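Peptidoglycan D,D-transpeptidase PbpA (Mycobacterium tuberculosis, PDB 3UPO) probably cross-links the peptidoglycan of the mycobacterial cell wall as a penicillin-binding D,D-transpeptidase and takes part in regulating cell length. Local coordinates at residues G330-R335 with R355-R360; G389-S394 with P419-K424; P409-Y414 with L430-A435. All coordinates share one frame; numbering follows the deposited sequence.

Interaction 1 (G330-R335 with R355-R360). Unlike the reference sequence in segment 355-360: Arg355 (reference Gly).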
loop_
_atom_site.group_PDB
_atom_site.type_symbol
_atom_site.label_atom_id
_atom_site.label_comp_id
_atom_site.label_asym_id
_atom_site.label_seq_id
_atom_site.Cartn_x
_atom_site.Cartn_y
_atom_site.Cartn_z
ATOM N N GLY A 330 5.164 7.709 -15.888
ATOM C CA GLY A 330 4.876 8.786 -16.829
ATOM C C GLY A 330 3.394 9.116 -16.953
ATOM O O GLY A 330 2.955 9.617 -17.989
ATOM N N GLY A 331 2.628 8.820 -15.901
ATOM C CA GLY A 331 1.204 9.171 -15.827
ATOM C C GLY A 331 0.212 8.067 -16.152
ATOM O O GLY A 331 -1.001 8.286 -16.155
ATOM N N ILE A 332 0.727 6.878 -16.429
ATOM C CA ILE A 332 -0.095 5.722 -16.784
ATOM C C ILE A 332 -0.120 4.747 -15.614
ATOM O O ILE A 332 0.928 4.318 -15.123
ATOM C CB ILE A 332 0.434 5.037 -18.078
ATOM C CG1 ILE A 332 0.201 5.956 -19.289
ATOM C CG2 ILE A 332 -0.222 3.660 -18.309
ATOM C CD1 ILE A 332 1.079 5.645 -20.474
ATOM N N THR A 333 -1.330 4.426 -15.164
ATOM C CA THR A 333 -1.553 3.527 -14.054
ATOM C C THR A 333 -1.642 2.096 -14.595
ATOM O O THR A 333 -2.513 1.794 -15.414
ATOM C CB THR A 333 -2.869 3.885 -13.340
ATOM O OG1 THR A 333 -2.826 5.253 -12.907
ATOM C CG2 THR A 333 -3.134 2.950 -12.138
ATOM N N MET A 334 -0.732 1.227 -14.162
ATOM C CA MET A 334 -0.830 -0.195 -14.512
ATOM C C MET A 334 -1.753 -0.903 -13.520
ATOM O O MET A 334 -1.681 -0.648 -12.320
ATOM C CB MET A 334 0.543 -0.860 -14.548
ATOM C CG MET A 334 1.485 -0.281 -15.589
ATOM S SD MET A 334 0.856 -0.308 -17.284
ATOM C CE MET A 334 0.982 -2.070 -17.667
ATOM N N ARG A 335 -2.639 -1.758 -14.022
ATOM C CA ARG A 335 -3.537 -2.517 -13.148
ATOM C C ARG A 335 -2.716 -3.369 -12.177
ATOM O O ARG A 335 -1.960 -4.230 -12.620
ATOM C CB ARG A 335 -4.465 -3.405 -13.979
ATOM C CG ARG A 335 -5.471 -4.194 -13.134
ATOM C CD ARG A 335 -6.469 -4.905 -14.009
ATOM N NE ARG A 335 -7.459 -3.955 -14.529
ATOM C CZ ARG A 335 -8.317 -4.196 -15.518
ATOM N NH1 ARG A 335 -8.315 -5.368 -16.151
ATOM N NH2 ARG A 335 -9.169 -3.243 -15.877
ATOM N N ARG A 355 -0.253 -7.989 -18.240
ATOM C CA ARG A 355 -0.162 -6.645 -17.687
ATOM C C ARG A 355 -1.074 -5.714 -18.465
ATOM O O ARG A 355 -1.206 -5.843 -19.687
ATOM C CB ARG A 355 1.283 -6.161 -17.747
ATOM C CG ARG A 355 2.228 -6.971 -16.868
ATOM C CD ARG A 355 3.419 -7.460 -17.672
ATOM N NE ARG A 355 4.401 -8.161 -16.847
ATOM C CZ ARG A 355 5.634 -8.475 -17.248
ATOM N NH1 ARG A 355 6.059 -8.152 -18.470
ATOM N NH2 ARG A 355 6.449 -9.116 -16.422
ATOM N N TYR A 356 -1.693 -4.769 -17.761
ATOM C CA TYR A 356 -2.735 -3.940 -18.352
ATOM C C TYR A 356 -2.676 -2.448 -17.950
ATOM O O TYR A 356 -2.553 -2.120 -16.770
ATOM C CB TYR A 356 -4.106 -4.564 -18.034
ATOM C CG TYR A 356 -5.273 -3.737 -18.495
ATOM C CD1 TYR A 356 -5.684 -3.751 -19.831
ATOM C CD2 TYR A 356 -5.962 -2.932 -17.598
ATOM C CE1 TYR A 356 -6.772 -2.966 -20.263
ATOM C CE2 TYR A 356 -7.034 -2.152 -18.005
ATOM C CZ TYR A 356 -7.438 -2.166 -19.333
ATOM O OH TYR A 356 -8.504 -1.376 -19.703
ATOM N N GLN A 357 -2.761 -1.557 -18.942
ATOM C CA GLN A 357 -2.818 -0.108 -18.697
ATOM C C GLN A 357 -4.232 0.278 -18.291
ATOM O O GLN A 357 -5.157 0.280 -19.101
ATOM C CB GLN A 357 -2.371 0.702 -19.924
ATOM C CG GLN A 357 -0.885 0.597 -20.271
ATOM C CD GLN A 357 -0.476 1.460 -21.475
ATOM O OE1 GLN A 357 -1.061 2.513 -21.745
ATOM N NE2 GLN A 357 0.536 1.008 -22.200
ATOM N N GLN A 358 -4.392 0.608 -17.025
ATOM C CA GLN A 358 -5.703 0.837 -16.444
ATOM C C GLN A 358 -6.308 2.165 -16.915
ATOM O O GLN A 358 -7.415 2.182 -17.456
ATOM C CB GLN A 358 -5.605 0.758 -14.920
ATOM C CG GLN A 358 -6.914 0.720 -14.211
ATOM C CD GLN A 358 -6.800 0.066 -12.852
ATOM O OE1 GLN A 358 -6.183 0.609 -11.926
ATOM N NE2 GLN A 358 -7.399 -1.109 -12.720
ATOM N N ARG A 359 -5.594 3.263 -16.682
ATOM C CA ARG A 359 -5.909 4.566 -17.303
ATOM C C ARG A 359 -4.728 5.535 -17.216
ATOM O O ARG A 359 -3.751 5.275 -16.515
ATOM C CB ARG A 359 -7.188 5.194 -16.709
ATOM C CG ARG A 359 -7.004 6.062 -15.469
ATOM C CD ARG A 359 -7.993 5.678 -14.394
ATOM N NE ARG A 359 -7.315 4.885 -13.370
ATOM C CZ ARG A 359 -7.910 4.078 -12.491
ATOM N NH1 ARG A 359 -9.229 3.918 -12.497
ATOM N NH2 ARG A 359 -7.169 3.424 -11.612
ATOM N N ARG A 360 -4.823 6.634 -17.949
ATOM C CA ARG A 360 -3.878 7.729 -17.827
ATOM C C ARG A 360 -4.422 8.765 -16.845
ATOM O O ARG A 360 -5.511 9.322 -17.053
ATOM C CB ARG A 360 -3.614 8.375 -19.184
ATOM C CG ARG A 360 -2.743 9.594 -19.080
ATOM C CD ARG A 360 -2.364 10.145 -20.440
ATOM N NE ARG A 360 -1.285 9.392 -21.073
ATOM C CZ ARG A 360 -0.016 9.396 -20.665
ATOM N NH1 ARG A 360 0.875 8.684 -21.342
ATOM N NH2 ARG A 360 0.367 10.091 -19.579
HETATM O O HOH W 1 -0.878 -4.523 -15.081
#
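Arg360 reaches back along the start of 330-335, and its side chain meets a different atom at almost every step. CB and CG pass the carbonyl of Gly331, CG lying 3.6 Å from Gly331 O. After a bend at chi3 (-79°) the guanidinium folds over Ile332: CZ lies 3.7 Å from Ile332 CG1, and NH1 presses on Ile332 CD1 at 3.2 Å. At the tip NH2 donates to Gly330 O (3.1 Å), in the carbonyl plane and on a lone pair. NH2 also bonds to Val362 O, so two carbonyls hold this corner of the group while isoleucine carbons lie against one face. Gly331, with its strongly positive phi, brings its CA obliquely up to Arg360 NH2.

Further along, Ile332 CG2 and Met334 SD both rest on Gln357 CG, the sulfur at 3.6 Å. On the other face of the ribbon Thr333 turns its hydroxyl to Thr326 of helix 317-328. Arg335 lays its guanidinium against the phenol of Tyr356: Tyr356 CD2 sits over the centre of the group, 3.4 Å from Arg335 CZ, with the two planes 36° apart. Main-chain bonds tie the strands, among them Arg335 N to Tyr356 O (2.8 Å) and Thr333 N to Arg359 O (2.9 Å). Water 1 accepts from Tyr356 N and lies close to Arg335 O, bridging the two beyond the last direct bond.

Gly330 is the C-prime residue of the Schellman motif ending helix 317-328, from which the chain runs directly into strand 332-334. That strand and 357-360 form a two-stranded antiparallel ribbon at the surface of the transpeptidase region, closing the excursion in which strands 339-343 and 349-352 join the sheet of strands 26-28, 31-38, 45-48 and 104-107.

Interaction 2 (G389-S394 with P419-K424)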
loop_
_atom_site.group_PDB
_atom_site.type_symbol
_atom_site.label_atom_id
_atom_site.label_comp_id
_atom_site.label_asym_id
_atom_site.label_seq_id
_atom_site.Cartn_x
_atom_site.Cartn_y
_atom_site.Cartn_z
ATOM N N GLY A 389 24.250 7.298 -4.430
ATOM C CA GLY A 389 24.079 7.142 -5.882
ATOM C C GLY A 389 22.721 6.652 -6.382
ATOM O O GLY A 389 22.602 6.227 -7.539
ATOM N N VAL A 390 21.697 6.681 -5.528
ATOM C CA VAL A 390 20.331 6.419 -5.991
ATOM C C VAL A 390 19.440 7.632 -5.721
ATOM O O VAL A 390 19.224 8.012 -4.568
ATOM C CB VAL A 390 19.709 5.146 -5.355
ATOM C CG1 VAL A 390 18.262 5.001 -5.767
ATOM C CG2 VAL A 390 20.491 3.894 -5.753
ATOM N N GLN A 391 18.938 8.232 -6.796
ATOM C CA GLN A 391 18.033 9.372 -6.719
ATOM C C GLN A 391 16.592 8.915 -6.475
ATOM O O GLN A 391 16.014 8.199 -7.299
ATOM C CB GLN A 391 18.110 10.172 -8.020
ATOM C CG GLN A 391 17.357 11.496 -8.029
ATOM C CD GLN A 391 17.557 12.234 -9.349
ATOM O OE1 GLN A 391 17.132 11.759 -10.407
ATOM N NE2 GLN A 391 18.219 13.395 -9.293
ATOM N N ILE A 392 16.025 9.342 -5.344
ATOM C CA ILE A 392 14.660 8.991 -4.958
ATOM C C ILE A 392 13.728 10.185 -5.109
ATOM O O ILE A 392 14.114 11.308 -4.792
ATOM C CB ILE A 392 14.598 8.468 -3.485
ATOM C CG1 ILE A 392 15.412 7.169 -3.342
ATOM C CG2 ILE A 392 13.137 8.300 -3.017
ATOM C CD1 ILE A 392 15.650 6.714 -1.903
ATOM N N ALA A 393 12.505 9.932 -5.586
ATOM C CA ALA A 393 11.431 10.930 -5.599
ATOM C C ALA A 393 10.421 10.497 -4.581
ATOM O O ALA A 393 10.054 9.324 -4.556
ATOM C CB ALA A 393 10.771 11.000 -6.954
ATOM N N SER A 394 9.953 11.425 -3.752
ATOM C CA SER A 394 9.081 11.047 -2.658
ATOM C C SER A 394 8.193 12.174 -2.224
ATOM O O SER A 394 8.326 13.302 -2.694
ATOM C CB SER A 394 9.904 10.564 -1.455
ATOM O OG SER A 394 10.590 11.641 -0.825
ATOM N N PRO A 419 14.912 4.360 -9.332
ATOM C CA PRO A 419 15.604 5.660 -9.472
ATOM C C PRO A 419 14.654 6.652 -10.150
ATOM O O PRO A 419 13.921 6.257 -11.060
ATOM C CB PRO A 419 16.771 5.344 -10.410
ATOM C CG PRO A 419 16.983 3.872 -10.301
ATOM C CD PRO A 419 15.615 3.282 -10.052
ATOM N N ALA A 420 14.639 7.909 -9.714
ATOM C CA ALA A 420 13.668 8.886 -10.222
ATOM C C ALA A 420 13.626 9.033 -11.738
ATOM O O ALA A 420 12.599 9.433 -12.299
ATOM C CB ALA A 420 13.879 10.251 -9.574
ATOM N N GLN A 421 14.733 8.706 -12.399
ATOM C CA GLN A 421 14.876 8.971 -13.841
ATOM C C GLN A 421 14.325 7.832 -14.666
ATOM O O GLN A 421 13.796 8.054 -15.760
ATOM C CB GLN A 421 16.338 9.167 -14.226
ATOM C CG GLN A 421 17.070 10.204 -13.435
ATOM C CD GLN A 421 16.848 11.595 -13.978
ATOM O OE1 GLN A 421 15.822 12.226 -13.684
ATOM N NE2 GLN A 421 17.813 12.092 -14.765
ATOM N N ALA A 422 14.498 6.611 -14.162
ATOM C CA ALA A 422 13.936 5.429 -14.808
ATOM C C ALA A 422 13.510 4.381 -13.765
ATOM O O ALA A 422 14.216 3.400 -13.553
ATOM C CB ALA A 422 14.921 4.848 -15.835
ATOM N N PRO A 423 12.335 4.592 -13.136
ATOM C CA PRO A 423 11.866 3.880 -11.933
ATOM C C PRO A 423 11.704 2.358 -12.046
ATOM O O PRO A 423 11.146 1.843 -13.027
ATOM C CB PRO A 423 10.517 4.547 -11.639
ATOM C CG PRO A 423 10.604 5.906 -12.338
ATOM C CD PRO A 423 11.352 5.606 -13.579
ATOM N N LYS A 424 12.190 1.656 -11.024
ATOM C CA LYS A 424 12.094 0.195 -10.965
ATOM C C LYS A 424 11.172 -0.242 -9.854
ATOM O O LYS A 424 10.761 -1.400 -9.821
ATOM C CB LYS A 424 13.472 -0.469 -10.819
ATOM C CG LYS A 424 14.432 -0.125 -11.937
ATOM C CD LYS A 424 14.444 -1.147 -13.051
ATOM C CE LYS A 424 15.801 -1.851 -13.084
ATOM N NZ LYS A 424 15.801 -3.064 -13.943
#
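The side-chain amides of Gln391 and Gln421 meet almost at a right angle, their planes 84° apart. Gln391 OE1 lies above the plane of the Gln421 amide, offset toward its CG and OE1 side, 3.6 Å from Gln421 CD and 3.4 Å from Gln421 CG. The Gln391 chain is extended, with CG opposite the backbone N (chi1 -172°), which carries its oxygen across to the loop. Gln421, by contrast, bends at chi2, bringing that side of its amide near the oxygen. Ala420 CB approaches the Gln391 amide obliquely from the side, 3.7 Å from OE1. This glutamine pair is a contact of outer groups, and because both residues also touch a crystal neighbour, the lattice may influence their conformations.

The firmer tie is in the backbone. Ala420 N donates to Gln391 O at 2.8 Å, tilted 29° from the carbonyl plane, and Pro419 CA adds a CH...O contact to the same oxygen. Pro419 follows a cis peptide bond, and a weak bond from Ala422 N to Pro419 O helps to curl the loop after it. Deeper in, Ala393 CB meets Ala420 CB at 4.1 Å, and both methyls pack on Val375 of helix 364-380.

Backbone bonding between Ala393 and Phe417 lies next along the chain, so the Ala420 bond continues the association of the two strands past the sheet's end. The arrangement joins the start of edge strand 393-399 to the loop linking hairpin strands 411-418 and 425-431, in the five-stranded antiparallel sheet of the penicillin-binding transpeptidase fold.

Interaction 3 (P409-Y414 with L430-A435)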
loop_
_atom_site.group_PDB
_atom_site.type_symbol
_atom_site.label_atom_id
_atom_site.label_comp_id
_atom_site.label_asym_id
_atom_site.label_seq_id
_atom_site.Cartn_x
_atom_site.Cartn_y
_atom_site.Cartn_z
ATOM N N PRO A 409 -1.939 10.472 18.413
ATOM C CA PRO A 409 -0.736 10.450 17.571
ATOM C C PRO A 409 -1.070 10.217 16.088
ATOM O O PRO A 409 -1.869 9.335 15.764
ATOM C CB PRO A 409 0.115 9.314 18.155
ATOM C CG PRO A 409 -0.841 8.457 18.944
ATOM C CD PRO A 409 -2.000 9.336 19.353
ATOM N N PRO A 410 -0.459 11.019 15.195
ATOM C CA PRO A 410 -0.790 11.013 13.773
ATOM C C PRO A 410 -0.155 9.834 13.044
ATOM O O PRO A 410 0.789 9.227 13.565
ATOM C CB PRO A 410 -0.187 12.329 13.280
ATOM C CG PRO A 410 1.002 12.543 14.161
ATOM C CD PRO A 410 0.620 11.982 15.508
ATOM N N HIS A 411 -0.675 9.498 11.861
ATOM C CA HIS A 411 -0.047 8.474 11.025
ATOM C C HIS A 411 1.117 9.094 10.305
ATOM O O HIS A 411 1.002 10.202 9.808
ATOM C CB HIS A 411 -1.009 7.927 9.964
ATOM C CG HIS A 411 -2.328 7.465 10.502
ATOM N ND1 HIS A 411 -2.440 6.518 11.495
ATOM C CD2 HIS A 411 -3.593 7.806 10.163
ATOM C CE1 HIS A 411 -3.716 6.301 11.750
ATOM N NE2 HIS A 411 -4.437 7.066 10.953
ATOM N N ALA A 412 2.222 8.365 10.216
ATOM C CA ALA A 412 3.375 8.789 9.432
ATOM C C ALA A 412 3.362 8.082 8.078
ATOM O O ALA A 412 3.363 6.848 8.010
ATOM C CB ALA A 412 4.673 8.494 10.181
ATOM N N TRP A 413 3.364 8.873 7.006
ATOM C CA TRP A 413 3.258 8.347 5.653
ATOM C C TRP A 413 4.491 8.672 4.841
ATOM O O TRP A 413 5.092 9.733 5.020
ATOM C CB TRP A 413 2.115 9.018 4.925
ATOM C CG TRP A 413 0.714 8.492 5.080
ATOM C CD1 TRP A 413 -0.287 9.052 5.814
ATOM C CD2 TRP A 413 0.137 7.383 4.389
ATOM N NE1 TRP A 413 -1.447 8.340 5.652
ATOM C CE2 TRP A 413 -1.218 7.315 4.770
ATOM C CE3 TRP A 413 0.638 6.434 3.482
ATOM C CZ2 TRP A 413 -2.094 6.337 4.274
ATOM C CZ3 TRP A 413 -0.239 5.452 2.988
ATOM C CH2 TRP A 413 -1.586 5.415 3.393
ATOM N N TYR A 414 4.843 7.770 3.927
ATOM C CA TYR A 414 5.865 8.033 2.933
ATOM C C TYR A 414 5.549 7.283 1.637
ATOM O O TYR A 414 5.448 6.052 1.637
ATOM C CB TYR A 414 7.204 7.573 3.474
ATOM C CG TYR A 414 8.422 7.776 2.584
ATOM C CD1 TYR A 414 8.974 9.045 2.399
ATOM C CD2 TYR A 414 9.055 6.682 1.982
ATOM C CE1 TYR A 414 10.133 9.221 1.624
ATOM C CE2 TYR A 414 10.196 6.839 1.205
ATOM C CZ TYR A 414 10.735 8.112 1.034
ATOM O OH TYR A 414 11.865 8.266 0.270
ATOM N N LEU A 430 2.984 3.215 5.493
ATOM C CA LEU A 430 2.124 3.808 6.496
ATOM C C LEU A 430 2.540 3.302 7.874
ATOM O O LEU A 430 2.541 2.100 8.125
ATOM C CB LEU A 430 0.648 3.481 6.246
ATOM C CG LEU A 430 -0.238 3.767 7.464
ATOM C CD1 LEU A 430 -0.609 5.261 7.651
ATOM C CD2 LEU A 430 -1.448 2.898 7.444
ATOM N N VAL A 431 2.923 4.230 8.744
ATOM C CA VAL A 431 3.129 3.925 10.146
ATOM C C VAL A 431 1.903 4.497 10.834
ATOM O O VAL A 431 1.800 5.699 11.072
ATOM C CB VAL A 431 4.460 4.514 10.717
ATOM C CG1 VAL A 431 4.593 4.202 12.198
ATOM C CG2 VAL A 431 5.653 3.963 9.965
ATOM N N GLU A 432 0.955 3.609 11.100
ATOM C CA GLU A 432 -0.319 3.951 11.726
ATOM C C GLU A 432 -0.090 4.320 13.187
ATOM O O GLU A 432 0.534 3.570 13.923
ATOM C CB GLU A 432 -1.287 2.768 11.604
ATOM C CG GLU A 432 -2.585 2.941 12.332
ATOM C CD GLU A 432 -3.473 1.701 12.277
ATOM O OE1 GLU A 432 -4.624 1.791 12.765
ATOM O OE2 GLU A 432 -3.033 0.651 11.741
ATOM N N ASN A 433 -0.630 5.463 13.589
ATOM C CA ASN A 433 -0.406 6.063 14.909
ATOM C C ASN A 433 1.018 6.467 15.248
ATOM O O ASN A 433 1.308 6.755 16.398
ATOM C CB ASN A 433 -1.013 5.229 16.032
ATOM C CG ASN A 433 -2.447 5.553 16.239
ATOM O OD1 ASN A 433 -3.289 5.239 15.395
ATOM N ND2 ASN A 433 -2.747 6.240 17.340
ATOM N N GLY A 434 1.882 6.506 14.239
ATOM C CA GLY A 434 3.250 7.021 14.367
ATOM C C GLY A 434 3.983 6.637 15.639
ATOM O O GLY A 434 4.336 7.514 16.433
ATOM N N ALA A 435 4.198 5.330 15.827
ATOM C CA ALA A 435 4.945 4.778 16.967
ATOM C C ALA A 435 4.428 5.268 18.309
ATOM O O ALA A 435 5.200 5.397 19.263
ATOM C CB ALA A 435 6.445 5.101 16.841
#
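His411 and Asn433 are brought together by two torsions: chi1 of His411 (-52°) sets the ring beside its own backbone N and over the turn of 430-435, while the extended psi of Glu432 (130°), at the turn's first corner, points the next N-H, that of Asn433, at the ring. Asn433 N donates to His411 ND1 at 3.0 Å, close to the ring plane and nearly straight. Glu432 runs alongside the imidazole, its CG 3.6 Å from His411 CE1, and carries its carboxylate on to a salt bridge with Arg183. The ring also stacks on that of His401 and meets Tyr189 edge-to-face, so its rotation is constrained from several directions.

The Asn433 N-H belongs to a type II turn from Val431 to Gly434, which follows the second strand of the hairpin 411-418 and 425-431, two adjacent strands in the central antiparallel sheet of the transpeptidase. Ala412 and Val431 form a hydrogen-bonded pair of it: Ala412 N to Val431 O and Val431 N to Ala412 O, both 2.8 Å. Val431 O accepts a second time, from Gly434 N, which closes the turn. On the face carrying Ala412 and Val431, their CB atoms touch at 4.0 Å, and Val431 packs on Ile449 of helix 442-458.

Trp413 and Leu430 share the other face. Leu430 CD1 lies over the five-membered ring in a CH-pi contact, 20° off its normal, and also touches His411 CB at 3.6 Å; Leu430 CB touches the six-membered ring at CZ3. Trp413 NE1 is bonded to Pro190 O; the Trp413 side chain lies about 8 Å from that of Ser193, the probable acyl-ester serine. Pro409 CG abuts Asn433 ND2 at 3.3 Å, and Pro409 O is bonded to His401.

Interaction 3 is buried and lies nearest the active site, interaction 2 is partly buried, and interaction 1 is at the surface. Interactions 2 and 3 serve the same five-stranded sheet, interaction 3 within the hairpin 411-418 and 425-431, interaction 2 between the start of 393-399 and that hairpin's connecting loop; they touch where Tyr414 packs on Ile392 and Ser394. Interaction 1 belongs to a separate two-stranded ribbon, its nearest atoms about 7 Å from interaction 2. Chemistry follows place: arginine and glutamine chains packed on Ile332, Met334 and Tyr356 border the outer ribbon; one backbone bond, two alanine methyls and an outer glutamine pair join 389-394 to 419-424; aromatic rings and a histidine-bound turn fill interaction 3.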